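PDB 2YGL: blood group a-and b-cleaving endo-beta-galactosidase from Streptococcus pneumoniae, which cleaves blood group A and B antigens as a family 98 endo-beta-galactosidase, the part here being its tandem CBM51 modules, which probably bind carbohydrate. Local coordinates for residues D99-E107 against S117-Y128; I108-Y116 against Q133-Q141. One frame throughout, in Å; residues are numbered along the deposited sequence.

Contact 1 (D99-E107 against S117-Y128). With CA (calcium ion), chain C.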
ATOM      1  N   ASP A  99     -42.804  -6.024  18.997  1.00 23.60           N
ATOM      2  CA  ASP A  99     -41.638  -5.906  19.882  1.00 23.43           C
ATOM      3  C   ASP A  99     -40.466  -6.774  19.399  1.00 23.06           C
ATOM      4  O   ASP A  99     -39.363  -6.712  19.946  1.00 22.93           O
ATOM      5  CB  ASP A  99     -42.008  -6.226  21.342  1.00 23.60           C
ATOM      6  CG  ASP A  99     -42.676  -7.586  21.506  1.00 24.27           C
ATOM      7  OD1 ASP A  99     -42.761  -8.352  20.525  1.00 25.02           O
ATOM      8  OD2 ASP A  99     -43.121  -7.895  22.631  1.00 25.07           O
ATOM      9  N   HIS A 100     -40.726  -7.581  18.372  1.00 22.64           N
ATOM     10  CA  HIS A 100     -39.701  -8.379  17.705  1.00 22.28           C
ATOM     11  C   HIS A 100     -39.138  -7.598  16.519  1.00 21.76           C
ATOM     12  O   HIS A 100     -39.844  -6.786  15.920  1.00 21.92           O
ATOM     13  CB  HIS A 100     -40.292  -9.710  17.233  1.00 22.42           C
ATOM     14  CG  HIS A 100     -40.493 -10.709  18.330  1.00 23.20           C
ATOM     15  ND1 HIS A 100     -40.001 -11.996  18.263  1.00 24.04           N
ATOM     16  CD2 HIS A 100     -41.124 -10.612  19.524  1.00 23.59           C
ATOM     17  CE1 HIS A 100     -40.325 -12.648  19.364  1.00 24.36           C
ATOM     18  NE2 HIS A 100     -41.004 -11.830  20.148  1.00 24.11           N
ATOM     19  N   ALA A 101     -37.871  -7.854  16.189  1.00 21.06           N
ATOM     20  CA  ALA A 101     -37.152  -7.145  15.118  1.00 20.54           C
ATOM     21  C   ALA A 101     -37.124  -5.619  15.319  1.00 20.20           C
ATOM     22  O   ALA A 101     -37.521  -4.850  14.438  1.00 20.03           O
ATOM     23  CB  ALA A 101     -37.709  -7.519  13.730  1.00 20.54           C
ATOM     24  N   VAL A 102     -36.654  -5.200  16.491  1.00 19.83           N
ATOM     25  CA  VAL A 102     -36.533  -3.780  16.824  1.00 19.62           C
ATOM     26  C   VAL A 102     -35.106  -3.510  17.290  1.00 19.46           C
ATOM     27  O   VAL A 102     -34.719  -3.887  18.399  1.00 19.40           O
ATOM     28  CB  VAL A 102     -37.567  -3.341  17.899  1.00 19.53           C
ATOM     29  CG1 VAL A 102     -37.365  -1.877  18.294  1.00 19.62           C
ATOM     30  CG2 VAL A 102     -38.992  -3.557  17.396  1.00 19.56           C
ATOM     31  N   VAL A 103     -34.325  -2.877  16.424  1.00 19.31           N
ATOM     32  CA  VAL A 103     -32.922  -2.594  16.704  1.00 19.34           C
ATOM     33  C   VAL A 103     -32.744  -1.093  16.900  1.00 19.59           C
ATOM     34  O   VAL A 103     -33.043  -0.302  16.005  1.00 19.38           O
ATOM     35  CB  VAL A 103     -32.000  -3.129  15.575  1.00 19.32           C
ATOM     36  CG1 VAL A 103     -30.565  -2.614  15.731  1.00 19.31           C
ATOM     37  CG2 VAL A 103     -32.022  -4.655  15.563  1.00 18.85           C
ATOM     38  N   ASP A 104     -32.270  -0.717  18.085  1.00 19.78           N
ATOM     39  CA  ASP A 104     -32.111   0.687  18.448  1.00 20.29           C
ATOM     40  C   ASP A 104     -31.028   1.389  17.631  1.00 20.20           C
ATOM     41  O   ASP A 104     -31.239   2.498  17.146  1.00 20.12           O
ATOM     42  CB  ASP A 104     -31.817   0.826  19.947  1.00 20.50           C
ATOM     43  CG  ASP A 104     -33.073   0.741  20.810  1.00 21.73           C
ATOM     44  OD1 ASP A 104     -34.125   0.261  20.326  1.00 22.56           O
ATOM     45  OD2 ASP A 104     -33.001   1.155  21.989  1.00 22.98           O
ATOM     46  N   ARG A 105     -29.883   0.729  17.463  1.00 20.32           N
ATOM     47  CA  ARG A 105     -28.706   1.368  16.885  1.00 20.54           C
ATOM     48  C   ARG A 105     -27.687   0.357  16.356  1.00 20.51           C
ATOM     49  O   ARG A 105     -27.491  -0.708  16.941  1.00 20.39           O
ATOM     50  CB  ARG A 105     -28.044   2.247  17.950  1.00 20.52           C
ATOM     51  CG  ARG A 105     -27.132   3.327  17.422  1.00 21.42           C
ATOM     52  CD  ARG A 105     -26.826   4.358  18.504  1.00 21.86           C
ATOM     53  NE  ARG A 105     -25.939   3.860  19.554  1.00 22.02           N
ATOM     54  CZ  ARG A 105     -26.340   3.471  20.765  1.00 22.37           C
ATOM     55  NH1 ARG A 105     -27.622   3.510  21.101  1.00 23.09           N
ATOM     56  NH2 ARG A 105     -25.450   3.050  21.648  1.00 22.07           N
ATOM     57  N   ILE A 106     -27.049   0.705  15.241  1.00 20.57           N
ATOM     58  CA  ILE A 106     -25.886  -0.025  14.743  1.00 20.88           C
ATOM     59  C   ILE A 106     -24.727   0.957  14.589  1.00 21.23           C
ATOM     60  O   ILE A 106     -24.887   2.026  13.992  1.00 21.24           O
ATOM     61  CB  ILE A 106     -26.167  -0.748  13.395  1.00 20.78           C
ATOM     62  CG1 ILE A 106     -27.273  -1.800  13.563  1.00 20.74           C
ATOM     63  CG2 ILE A 106     -24.888  -1.405  12.854  1.00 20.98           C
ATOM     64  CD1 ILE A 106     -27.829  -2.351  12.252  1.00 20.64           C
ATOM     65  N   GLU A 107     -23.570   0.594  15.134  1.00 21.48           N
ATOM     66  CA  GLU A 107     -22.383   1.439  15.054  1.00 22.01           C
ATOM     67  C   GLU A 107     -21.175   0.698  14.496  1.00 22.17           C
ATOM     68  O   GLU A 107     -21.060  -0.522  14.629  1.00 22.00           O
ATOM     69  CB  GLU A 107     -22.022   2.002  16.431  1.00 22.10           C
ATOM     70  CG  GLU A 107     -23.000   3.023  16.986  1.00 23.02           C
ATOM     71  CD  GLU A 107     -22.680   3.421  18.420  1.00 24.51           C
ATOM     72  OE1 GLU A 107     -21.827   2.765  19.060  1.00 24.77           O
ATOM     73  OE2 GLU A 107     -23.290   4.396  18.909  1.00 25.49           O
ATOM     74  N   SER A 117     -22.586   5.820  12.914  1.00 22.79           N
ATOM     75  CA  SER A 117     -23.736   5.527  13.759  1.00 23.13           C
ATOM     76  C   SER A 117     -25.017   5.680  12.952  1.00 23.43           C
ATOM     77  O   SER A 117     -25.183   6.656  12.219  1.00 23.33           O
ATOM     78  CB  SER A 117     -23.769   6.449  14.980  1.00 22.99           C
ATOM     79  OG  SER A 117     -24.873   6.137  15.813  1.00 22.98           O
ATOM     80  N   SER A 118     -25.919   4.713  13.098  1.00 23.86           N
ATOM     81  CA  SER A 118     -27.209   4.737  12.410  1.00 24.32           C
ATOM     82  C   SER A 118     -28.174   5.776  12.996  1.00 24.82           C
ATOM     83  O   SER A 118     -29.229   6.036  12.418  1.00 24.69           O
ATOM     84  CB  SER A 118     -27.854   3.345  12.424  1.00 24.30           C
ATOM     85  OG  SER A 118     -28.119   2.907  13.747  1.00 23.90           O
ATOM     86  N   SER A 119     -27.804   6.365  14.134  1.00 25.48           N
ATOM     87  CA  SER A 119     -28.631   7.364  14.829  1.00 26.19           C
ATOM     88  C   SER A 119     -28.931   8.596  13.984  1.00 26.44           C
ATOM     89  O   SER A 119     -29.996   9.200  14.118  1.00 26.58           O
ATOM     90  CB  SER A 119     -27.956   7.810  16.125  1.00 26.12           C
ATOM     91  OG  SER A 119     -27.748   6.714  16.989  1.00 27.06           O
ATOM     92  N   VAL A 120     -27.978   8.961  13.128  1.00 26.90           N
ATOM     93  CA  VAL A 120     -28.067  10.148  12.278  1.00 27.28           C
ATOM     94  C   VAL A 120     -29.255  10.061  11.310  1.00 27.40           C
ATOM     95  O   VAL A 120     -30.092  10.967  11.255  1.00 27.62           O
ATOM     96  CB  VAL A 120     -26.734  10.374  11.498  1.00 27.39           C
ATOM     97  CG1 VAL A 120     -26.821  11.596  10.584  1.00 27.67           C
ATOM     98  CG2 VAL A 120     -25.566  10.514  12.464  1.00 27.39           C
ATOM     99  N   THR A 121     -29.328   8.960  10.567  1.00 27.35           N
ATOM    100  CA  THR A 121     -30.379   8.768   9.569  1.00 27.29           C
ATOM    101  C   THR A 121     -31.576   7.989  10.123  1.00 27.22           C
ATOM    102  O   THR A 121     -32.697   8.128   9.629  1.00 27.29           O
ATOM    103  CB  THR A 121     -29.838   8.048   8.314  1.00 27.23           C
ATOM    104  OG1 THR A 121     -29.320   6.765   8.687  1.00 27.37           O
ATOM    105  CG2 THR A 121     -28.730   8.864   7.651  1.00 27.05           C
ATOM    106  N   ASN A 122     -31.327   7.171  11.146  1.00 27.13           N
ATOM    107  CA  ASN A 122     -32.355   6.317  11.744  1.00 27.01           C
ATOM    108  C   ASN A 122     -32.401   6.457  13.267  1.00 26.85           C
ATOM    109  O   ASN A 122     -31.966   5.548  13.982  1.00 26.86           O
ATOM    110  CB  ASN A 122     -32.111   4.842  11.386  1.00 27.19           C
ATOM    111  CG  ASN A 122     -32.233   4.560   9.899  1.00 27.42           C
ATOM    112  OD1 ASN A 122     -33.244   4.028   9.441  1.00 28.29           O
ATOM    113  ND2 ASN A 122     -31.197   4.898   9.141  1.00 27.55           N
ATOM    114  N   PRO A 123     -32.930   7.592  13.774  1.00 26.67           N
ATOM    115  CA  PRO A 123     -32.983   7.818  15.224  1.00 26.58           C
ATOM    116  C   PRO A 123     -33.832   6.786  15.964  1.00 26.49           C
ATOM    117  O   PRO A 123     -33.551   6.468  17.119  1.00 26.47           O
ATOM    118  CB  PRO A 123     -33.620   9.206  15.342  1.00 26.50           C
ATOM    119  CG  PRO A 123     -34.356   9.398  14.059  1.00 26.74           C
ATOM    120  CD  PRO A 123     -33.505   8.729  13.032  1.00 26.60           C
ATOM    121  N   GLU A 124     -34.863   6.274  15.295  1.00 26.47           N
ATOM    122  CA  GLU A 124     -35.750   5.268  15.881  1.00 26.44           C
ATOM    123  C   GLU A 124     -35.219   3.845  15.665  1.00 25.82           C
ATOM    124  O   GLU A 124     -35.751   2.879  16.221  1.00 26.07           O
ATOM    125  CB  GLU A 124     -37.194   5.438  15.365  1.00 26.73           C
ATOM    126  CG  GLU A 124     -37.424   5.201  13.859  1.00 28.46           C
ATOM    127  CD  GLU A 124     -36.842   6.292  12.964  1.00 30.56           C
ATOM    128  OE1 GLU A 124     -35.628   6.238  12.671  1.00 30.93           O
ATOM    129  OE2 GLU A 124     -37.600   7.199  12.545  1.00 31.55           O
ATOM    130  N   GLY A 125     -34.159   3.733  14.866  1.00 25.07           N
ATOM    131  CA  GLY A 125     -33.472   2.461  14.647  1.00 24.10           C
ATOM    132  C   GLY A 125     -33.970   1.677  13.449  1.00 23.35           C
ATOM    133  O   GLY A 125     -34.425   2.257  12.463  1.00 23.19           O
ATOM    134  N   PHE A 126     -33.875   0.351  13.536  1.00 22.60           N
ATOM    135  CA  PHE A 126     -34.313  -0.532  12.455  1.00 22.01           C
ATOM    136  C   PHE A 126     -35.494  -1.398  12.865  1.00 21.58           C
ATOM    137  O   PHE A 126     -35.536  -1.923  13.978  1.00 21.29           O
ATOM    138  CB  PHE A 126     -33.165  -1.422  11.963  1.00 21.73           C
ATOM    139  CG  PHE A 126     -32.077  -0.673  11.241  1.00 21.72           C
ATOM    140  CD1 PHE A 126     -31.014  -0.110  11.947  1.00 21.09           C
ATOM    141  CD2 PHE A 126     -32.112  -0.530   9.857  1.00 20.98           C
ATOM    142  CE1 PHE A 126     -30.008   0.587  11.283  1.00 21.22           C
ATOM    143  CE2 PHE A 126     -31.109   0.165   9.183  1.00 21.08           C
ATOM    144  CZ  PHE A 126     -30.055   0.721   9.894  1.00 21.15           C
ATOM    145  N   ARG A 127     -36.447  -1.526  11.947  1.00 21.57           N
ATOM    146  CA  ARG A 127     -37.565  -2.456  12.073  1.00 21.66           C
ATOM    147  C   ARG A 127     -37.454  -3.499  10.962  1.00 21.45           C
ATOM    148  O   ARG A 127     -36.560  -3.415  10.116  1.00 21.34           O
ATOM    149  CB  ARG A 127     -38.904  -1.714  11.971  1.00 21.89           C
ATOM    150  CG  ARG A 127     -39.100  -0.583  12.977  1.00 23.11           C
ATOM    151  CD  ARG A 127     -39.281  -1.100  14.400  1.00 25.30           C
ATOM    152  NE  ARG A 127     -39.556  -0.015  15.346  1.00 27.38           N
ATOM    153  CZ  ARG A 127     -38.625   0.714  15.959  1.00 28.07           C
ATOM    154  NH1 ARG A 127     -37.329   0.491  15.741  1.00 28.59           N
ATOM    155  NH2 ARG A 127     -38.991   1.673  16.796  1.00 28.67           N
ATOM    156  N   TYR A 128     -38.367  -4.469  10.963  1.00 21.31           N
ATOM    157  CA  TYR A 128     -38.336  -5.582  10.013  1.00 21.19           C
ATOM    158  C   TYR A 128     -38.374  -5.110   8.557  1.00 20.90           C
ATOM    159  O   TYR A 128     -37.800  -5.753   7.680  1.00 20.77           O
ATOM    160  CB  TYR A 128     -39.502  -6.546  10.278  1.00 21.27           C
ATOM    161  CG  TYR A 128     -40.788  -6.141   9.595  1.00 22.05           C
ATOM    162  CD1 TYR A 128     -41.609  -5.155  10.142  1.00 22.63           C
ATOM    163  CD2 TYR A 128     -41.168  -6.724   8.383  1.00 22.79           C
ATOM    164  CE1 TYR A 128     -42.782  -4.767   9.510  1.00 23.63           C
ATOM    165  CE2 TYR A 128     -42.340  -6.340   7.741  1.00 23.40           C
ATOM    166  CZ  TYR A 128     -43.141  -5.363   8.313  1.00 23.61           C
ATOM    167  OH  TYR A 128     -44.298  -4.976   7.686  1.00 24.60           O
TER
HETATM  168 CA    CA C1413     -34.692  -5.306  20.032  1.00 26.43          CA
HETATM  169  O   HOH W   1     -36.526  -6.795  19.656  1.00 14.59           O
HETATM  170  O   HOH W   2     -39.911  -4.837  13.221  0.50  3.47           O
HETATM  171  O   HOH W   3     -30.250   3.916  15.052  1.00 20.98           O
HETATM  172  O   HOH W   4     -33.147   3.987  18.374  1.00 40.29           O
HETATM  173  O   HOH W   5     -35.903   1.382  18.586  1.00 40.73           O
HETATM  174  O   HOH W   6     -36.185  -4.198  21.320  1.00 23.55           O
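Ser118 holds OG between its own backbone N and carbonyl carbon (chi1 62°), which turns the hydroxyl to the backbone of Ile106, while the Arg127 chain, bent at chi2 (-70°), folds back across Val102. Ser118 OG accepts from Ile106 N at 2.9 Å, almost straight, and Ser118 N returns a bond to Ile106 O; so small a polar side chain can stand in for a strand's carbonyl where the loop leaves the sheet. A water links Ser118 OG to Asp104 O and Asn122 O. Further along, Val103 and Phe126 form an antiparallel hydrogen-bonded pair, with Val103 N to Phe126 O at 2.9 Å and Phe126 N to Val103 O at 2.7 Å. Gly125 suits its place because a CB would collide with Val103 O, and its backbone angles already favour glycine. One face of the Arg127 guanidinium is met by Val102 CG1, 3.5 Å from Arg127 NH1, and NH1 is anchored by Glu124 O. The backbone of the same Val102 serves the metal: its O binds calcium at 2.2 Å, and Ala152, His155 and Asp159 supply the other protein ligands. Beyond the bulge at Asp104 and Arg105, Arg105 NE meets Glu107 OE2 at 2.8 Å in a salt bridge, from above the carboxylate plane. Ile106 CD1 lies 3.8 Å from Phe126 CE1, the two side chains crossing at about a right angle. Both also touch Ile87 of strand 82-87, and Ile106 packs on Val161 and Phe163 of strand 160-171, so the loop after strand 113-117 is packed, through Phe126, against strand 82-87.

Contact 2 (I108-Y116 against Q133-Q141)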
ATOM      1  N   ILE A 108     -20.281   1.457  13.865  1.00 22.45           N
ATOM      2  CA  ILE A 108     -18.958   0.967  13.501  1.00 22.89           C
ATOM      3  C   ILE A 108     -17.931   1.797  14.263  1.00 23.36           C
ATOM      4  O   ILE A 108     -17.980   3.031  14.253  1.00 23.34           O
ATOM      5  CB  ILE A 108     -18.697   1.022  11.971  1.00 22.81           C
ATOM      6  CG1 ILE A 108     -19.784   0.255  11.194  1.00 22.55           C
ATOM      7  CG2 ILE A 108     -17.294   0.499  11.631  1.00 22.61           C
ATOM      8  CD1 ILE A 108     -19.875  -1.249  11.497  1.00 21.87           C
ATOM      9  N   GLU A 109     -17.019   1.102  14.936  1.00 23.82           N
ATOM     10  CA  GLU A 109     -16.028   1.726  15.796  1.00 24.47           C
ATOM     11  C   GLU A 109     -14.627   1.303  15.369  1.00 24.70           C
ATOM     12  O   GLU A 109     -14.387   0.125  15.092  1.00 24.53           O
ATOM     13  CB  GLU A 109     -16.288   1.315  17.248  1.00 24.67           C
ATOM     14  CG  GLU A 109     -15.420   1.994  18.293  1.00 25.86           C
ATOM     15  CD  GLU A 109     -15.839   1.636  19.711  1.00 27.40           C
ATOM     16  OE1 GLU A 109     -16.984   1.952  20.097  1.00 27.88           O
ATOM     17  OE2 GLU A 109     -15.023   1.035  20.439  1.00 28.79           O
ATOM     18  N   ILE A 110     -13.715   2.271  15.299  1.00 24.94           N
ATOM     19  CA  ILE A 110     -12.301   1.994  15.040  1.00 25.41           C
ATOM     20  C   ILE A 110     -11.449   2.594  16.155  1.00 25.74           C
ATOM     21  O   ILE A 110     -11.465   3.811  16.371  1.00 25.73           O
ATOM     22  CB  ILE A 110     -11.829   2.529  13.660  1.00 25.45           C
ATOM     23  CG1 ILE A 110     -12.606   1.861  12.521  1.00 25.14           C
ATOM     24  CG2 ILE A 110     -10.321   2.306  13.485  1.00 25.44           C
ATOM     25  CD1 ILE A 110     -12.434   2.533  11.164  1.00 25.37           C
ATOM     26  N   ASP A 111     -10.727   1.725  16.863  1.00 26.03           N
ATOM     27  CA  ASP A 111      -9.825   2.117  17.956  1.00 26.47           C
ATOM     28  C   ASP A 111     -10.459   3.079  18.970  1.00 26.52           C
ATOM     29  O   ASP A 111      -9.857   4.087  19.347  1.00 26.65           O
ATOM     30  CB  ASP A 111      -8.513   2.694  17.400  1.00 26.46           C
ATOM     31  CG  ASP A 111      -7.764   1.710  16.514  1.00 26.85           C
ATOM     32  OD1 ASP A 111      -7.796   0.491  16.788  1.00 27.38           O
ATOM     33  OD2 ASP A 111      -7.129   2.163  15.539  1.00 27.15           O
ATOM     34  N   GLY A 112     -11.677   2.762  19.398  1.00 26.65           N
ATOM     35  CA  GLY A 112     -12.383   3.552  20.404  1.00 26.68           C
ATOM     36  C   GLY A 112     -13.190   4.717  19.858  1.00 26.73           C
ATOM     37  O   GLY A 112     -13.895   5.390  20.612  1.00 26.90           O
ATOM     38  N   LYS A 113     -13.086   4.956  18.552  1.00 26.67           N
ATOM     39  CA  LYS A 113     -13.797   6.055  17.898  1.00 26.66           C
ATOM     40  C   LYS A 113     -14.971   5.554  17.062  1.00 26.23           C
ATOM     41  O   LYS A 113     -14.793   4.725  16.169  1.00 26.24           O
ATOM     42  CB  LYS A 113     -12.841   6.858  17.003  1.00 26.89           C
ATOM     43  CG  LYS A 113     -12.266   8.125  17.630  1.00 28.06           C
ATOM     44  CD  LYS A 113     -11.191   7.826  18.663  1.00 29.48           C
ATOM     45  CE  LYS A 113     -10.498   9.100  19.111  1.00 30.10           C
ATOM     46  NZ  LYS A 113      -9.504   8.826  20.182  1.00 30.95           N
ATOM     47  N   VAL A 114     -16.165   6.067  17.352  1.00 25.70           N
ATOM     48  CA  VAL A 114     -17.346   5.783  16.538  1.00 25.08           C
ATOM     49  C   VAL A 114     -17.178   6.456  15.178  1.00 24.63           C
ATOM     50  O   VAL A 114     -17.160   7.685  15.082  1.00 24.64           O
ATOM     51  CB  VAL A 114     -18.656   6.260  17.223  1.00 25.16           C
ATOM     52  CG1 VAL A 114     -19.856   6.068  16.299  1.00 24.87           C
ATOM     53  CG2 VAL A 114     -18.871   5.525  18.541  1.00 25.10           C
ATOM     54  N   VAL A 115     -17.037   5.644  14.135  1.00 23.96           N
ATOM     55  CA  VAL A 115     -16.834   6.168  12.781  1.00 23.35           C
ATOM     56  C   VAL A 115     -18.113   6.132  11.939  1.00 23.14           C
ATOM     57  O   VAL A 115     -18.194   6.775  10.891  1.00 23.01           O
ATOM     58  CB  VAL A 115     -15.646   5.485  12.049  1.00 23.41           C
ATOM     59  CG1 VAL A 115     -14.325   5.892  12.699  1.00 23.00           C
ATOM     60  CG2 VAL A 115     -15.801   3.966  12.021  1.00 22.83           C
ATOM     61  N   TYR A 116     -19.100   5.378  12.415  1.00 22.74           N
ATOM     62  CA  TYR A 116     -20.449   5.401  11.861  1.00 22.55           C
ATOM     63  C   TYR A 116     -21.476   5.089  12.944  1.00 22.63           C
ATOM     64  O   TYR A 116     -21.267   4.205  13.778  1.00 22.33           O
ATOM     65  CB  TYR A 116     -20.608   4.419  10.690  1.00 22.45           C
ATOM     66  CG  TYR A 116     -22.053   4.235  10.265  1.00 21.98           C
ATOM     67  CD1 TYR A 116     -22.862   3.268  10.869  1.00 21.87           C
ATOM     68  CD2 TYR A 116     -22.620   5.044   9.282  1.00 21.63           C
ATOM     69  CE1 TYR A 116     -24.194   3.108  10.497  1.00 21.77           C
ATOM     70  CE2 TYR A 116     -23.950   4.890   8.903  1.00 21.57           C
ATOM     71  CZ  TYR A 116     -24.728   3.920   9.516  1.00 21.54           C
ATOM     72  OH  TYR A 116     -26.040   3.760   9.148  1.00 22.34           O
ATOM     73  N   GLN A 133     -29.195   0.339   5.028  1.00 22.31           N
ATOM     74  CA  GLN A 133     -28.285   1.480   4.954  1.00 22.80           C
ATOM     75  C   GLN A 133     -26.909   1.008   4.501  1.00 23.05           C
ATOM     76  O   GLN A 133     -26.406  -0.009   4.985  1.00 22.87           O
ATOM     77  CB  GLN A 133     -28.173   2.190   6.308  1.00 22.91           C
ATOM     78  CG  GLN A 133     -29.422   2.966   6.731  1.00 23.73           C
ATOM     79  CD  GLN A 133     -29.625   4.257   5.946  1.00 24.48           C
ATOM     80  OE1 GLN A 133     -28.691   4.799   5.355  1.00 24.80           O
ATOM     81  NE2 GLN A 133     -30.851   4.757   5.950  1.00 25.09           N
ATOM     82  N   PHE A 134     -26.312   1.749   3.569  1.00 23.46           N
ATOM     83  CA  PHE A 134     -24.964   1.463   3.081  1.00 23.87           C
ATOM     84  C   PHE A 134     -23.937   2.271   3.865  1.00 24.28           C
ATOM     85  O   PHE A 134     -24.066   3.492   3.998  1.00 24.59           O
ATOM     86  CB  PHE A 134     -24.855   1.767   1.579  1.00 23.89           C
ATOM     87  CG  PHE A 134     -23.480   1.529   0.998  1.00 23.89           C
ATOM     88  CD1 PHE A 134     -22.956   0.240   0.909  1.00 23.64           C
ATOM     89  CD2 PHE A 134     -22.721   2.593   0.521  1.00 23.98           C
ATOM     90  CE1 PHE A 134     -21.691   0.018   0.368  1.00 24.01           C
ATOM     91  CE2 PHE A 134     -21.453   2.384  -0.025  1.00 24.00           C
ATOM     92  CZ  PHE A 134     -20.937   1.092  -0.102  1.00 23.99           C
ATOM     93  N   ILE A 135     -22.930   1.581   4.388  1.00 24.56           N
ATOM     94  CA  ILE A 135     -21.851   2.215   5.137  1.00 24.98           C
ATOM     95  C   ILE A 135     -20.579   2.231   4.296  1.00 25.34           C
ATOM     96  O   ILE A 135     -20.188   1.209   3.722  1.00 25.43           O
ATOM     97  CB  ILE A 135     -21.561   1.484   6.483  1.00 24.92           C
ATOM     98  CG1 ILE A 135     -22.816   1.415   7.359  1.00 24.99           C
ATOM     99  CG2 ILE A 135     -20.418   2.172   7.242  1.00 25.11           C
ATOM    100  CD1 ILE A 135     -22.669   0.511   8.570  1.00 24.91           C
ATOM    101  N   SER A 136     -19.950   3.400   4.218  1.00 25.63           N
ATOM    102  CA  SER A 136     -18.627   3.534   3.624  1.00 26.02           C
ATOM    103  C   SER A 136     -17.805   4.505   4.465  1.00 26.45           C
ATOM    104  O   SER A 136     -18.031   5.718   4.431  1.00 26.50           O
ATOM    105  CB  SER A 136     -18.719   3.999   2.171  1.00 25.96           C
ATOM    106  OG  SER A 136     -17.470   3.859   1.520  1.00 25.68           O
ATOM    107  N   VAL A 137     -16.875   3.960   5.243  1.00 26.92           N
ATOM    108  CA  VAL A 137     -16.027   4.768   6.119  1.00 27.42           C
ATOM    109  C   VAL A 137     -14.546   4.617   5.784  1.00 27.77           C
ATOM    110  O   VAL A 137     -14.094   3.538   5.396  1.00 27.75           O
ATOM    111  CB  VAL A 137     -16.257   4.461   7.630  1.00 27.39           C
ATOM    112  CG1 VAL A 137     -17.602   5.003   8.092  1.00 27.52           C
ATOM    113  CG2 VAL A 137     -16.134   2.967   7.923  1.00 27.28           C
ATOM    114  N   THR A 138     -13.806   5.712   5.936  1.00 28.16           N
ATOM    115  CA  THR A 138     -12.360   5.710   5.748  1.00 28.79           C
ATOM    116  C   THR A 138     -11.684   5.110   6.981  1.00 29.13           C
ATOM    117  O   THR A 138     -12.079   5.385   8.115  1.00 29.21           O
ATOM    118  CB  THR A 138     -11.818   7.139   5.491  1.00 28.73           C
ATOM    119  OG1 THR A 138     -12.625   7.790   4.503  1.00 29.05           O
ATOM    120  CG2 THR A 138     -10.377   7.098   4.998  1.00 28.86           C
ATOM    121  N   ILE A 139     -10.680   4.274   6.744  1.00 29.61           N
ATOM    122  CA  ILE A 139      -9.881   3.691   7.816  1.00 30.15           C
ATOM    123  C   ILE A 139      -8.548   4.440   7.906  1.00 30.65           C
ATOM    124  O   ILE A 139      -7.850   4.579   6.897  1.00 30.76           O
ATOM    125  CB  ILE A 139      -9.658   2.174   7.584  1.00 30.10           C
ATOM    126  CG1 ILE A 139     -10.966   1.411   7.817  1.00 30.29           C
ATOM    127  CG2 ILE A 139      -8.554   1.626   8.486  1.00 29.79           C
ATOM    128  CD1 ILE A 139     -10.957  -0.009   7.295  1.00 30.41           C
ATOM    129  N   PRO A 140      -8.203   4.944   9.110  1.00 31.08           N
ATOM    130  CA  PRO A 140      -6.918   5.619   9.327  1.00 31.38           C
ATOM    131  C   PRO A 140      -5.752   4.663   9.104  1.00 31.74           C
ATOM    132  O   PRO A 140      -5.860   3.478   9.422  1.00 31.80           O
ATOM    133  CB  PRO A 140      -6.985   6.041  10.801  1.00 31.37           C
ATOM    134  CG  PRO A 140      -8.437   6.046  11.136  1.00 31.23           C
ATOM    135  CD  PRO A 140      -9.018   4.927  10.338  1.00 31.13           C
ATOM    136  N   GLN A 141      -4.651   5.181   8.561  1.00 32.16           N
ATOM    137  CA  GLN A 141      -3.486   4.361   8.204  1.00 32.55           C
ATOM    138  C   GLN A 141      -2.940   3.575   9.394  1.00 32.46           C
ATOM    139  O   GLN A 141      -2.417   2.470   9.233  1.00 32.64           O
ATOM    140  CB  GLN A 141      -2.386   5.239   7.594  1.00 32.79           C
ATOM    141  CG  GLN A 141      -1.312   4.467   6.825  1.00 34.00           C
ATOM    142  CD  GLN A 141      -0.218   5.364   6.254  1.00 35.57           C
ATOM    143  OE1 GLN A 141      -0.254   6.590   6.401  1.00 36.24           O
ATOM    144  NE2 GLN A 141       0.762   4.750   5.597  1.00 36.03           N
TER
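Strand 133-138 passes strand 113-116 at a closest axis distance of 7.6 Å and an angle of 131°, a layer-to-layer approach in which side chains, not backbone bonds, make the contact. Tyr116 and Ile135 carry its centre. Ile135 CG1 stands over the middle of the Tyr116 ring, 3.7 Å from the centroid and 7° off the normal, a CH-pi contact; Ile135 CD1 lies over the same face nearer the rim, 3.6 Å from Tyr116 CE1. Tyr116 swings CG away from its backbone N (chi1 169°), laying the ring along the facing strand until OH comes near Gln133 CB. A flat, broad ring suits this place, since it offers one face to a branched aliphatic chain. Within the hairpin, Val115 and Tyr116 both face Ile108 as a classic beta bulge: Ile108 O accepts from both of their N-H groups, and both side chains point to strand 133-138. Val137, slim and beta-branched, fits against the bulge, with CG1 3.4 Å from Val115 O and 4.0 Å from Tyr116 CB. Ile108 CG1 lies 3.9 Å from Ile135 CD1, deeper in the core. Towards the type I' turn, Ile110 CD1 meets Ile139 CG1 at 3.8 Å, their chains crossing nearly at right angles, and Pro140 adds its ring at the margin. Phe163 and Ile146 close round Ile108. The chemistry is thus almost wholly apolar: shape and the exclusion of water probably hold the two layers together here, and the buried Tyr116 OH, for which the model gives no polar partner, probably pays a desolvation cost.

In the fold
Contacts 1 and 2 have centres about 17 Å apart within the first NPCBM/NEW2 module and share strand 105-110, whose first half serves contact 1 and second half contact 2. Along the chain their segments alternate: 99-107, 108-116, 117-128, 133-141. The hairpin of strands 105-110 and 113-117 forms one edge of the five-stranded antiparallel sheet, while strand 133-138 belongs to the opposing sheet, paired with strand 82-87. Contact 2 therefore joins the two layers of the beta-sandwich, and contact 1 ties the connecting loop to the strand's calcium-bearing approach. Together they span the module from the calcium site to the apolar packing between its two sheets.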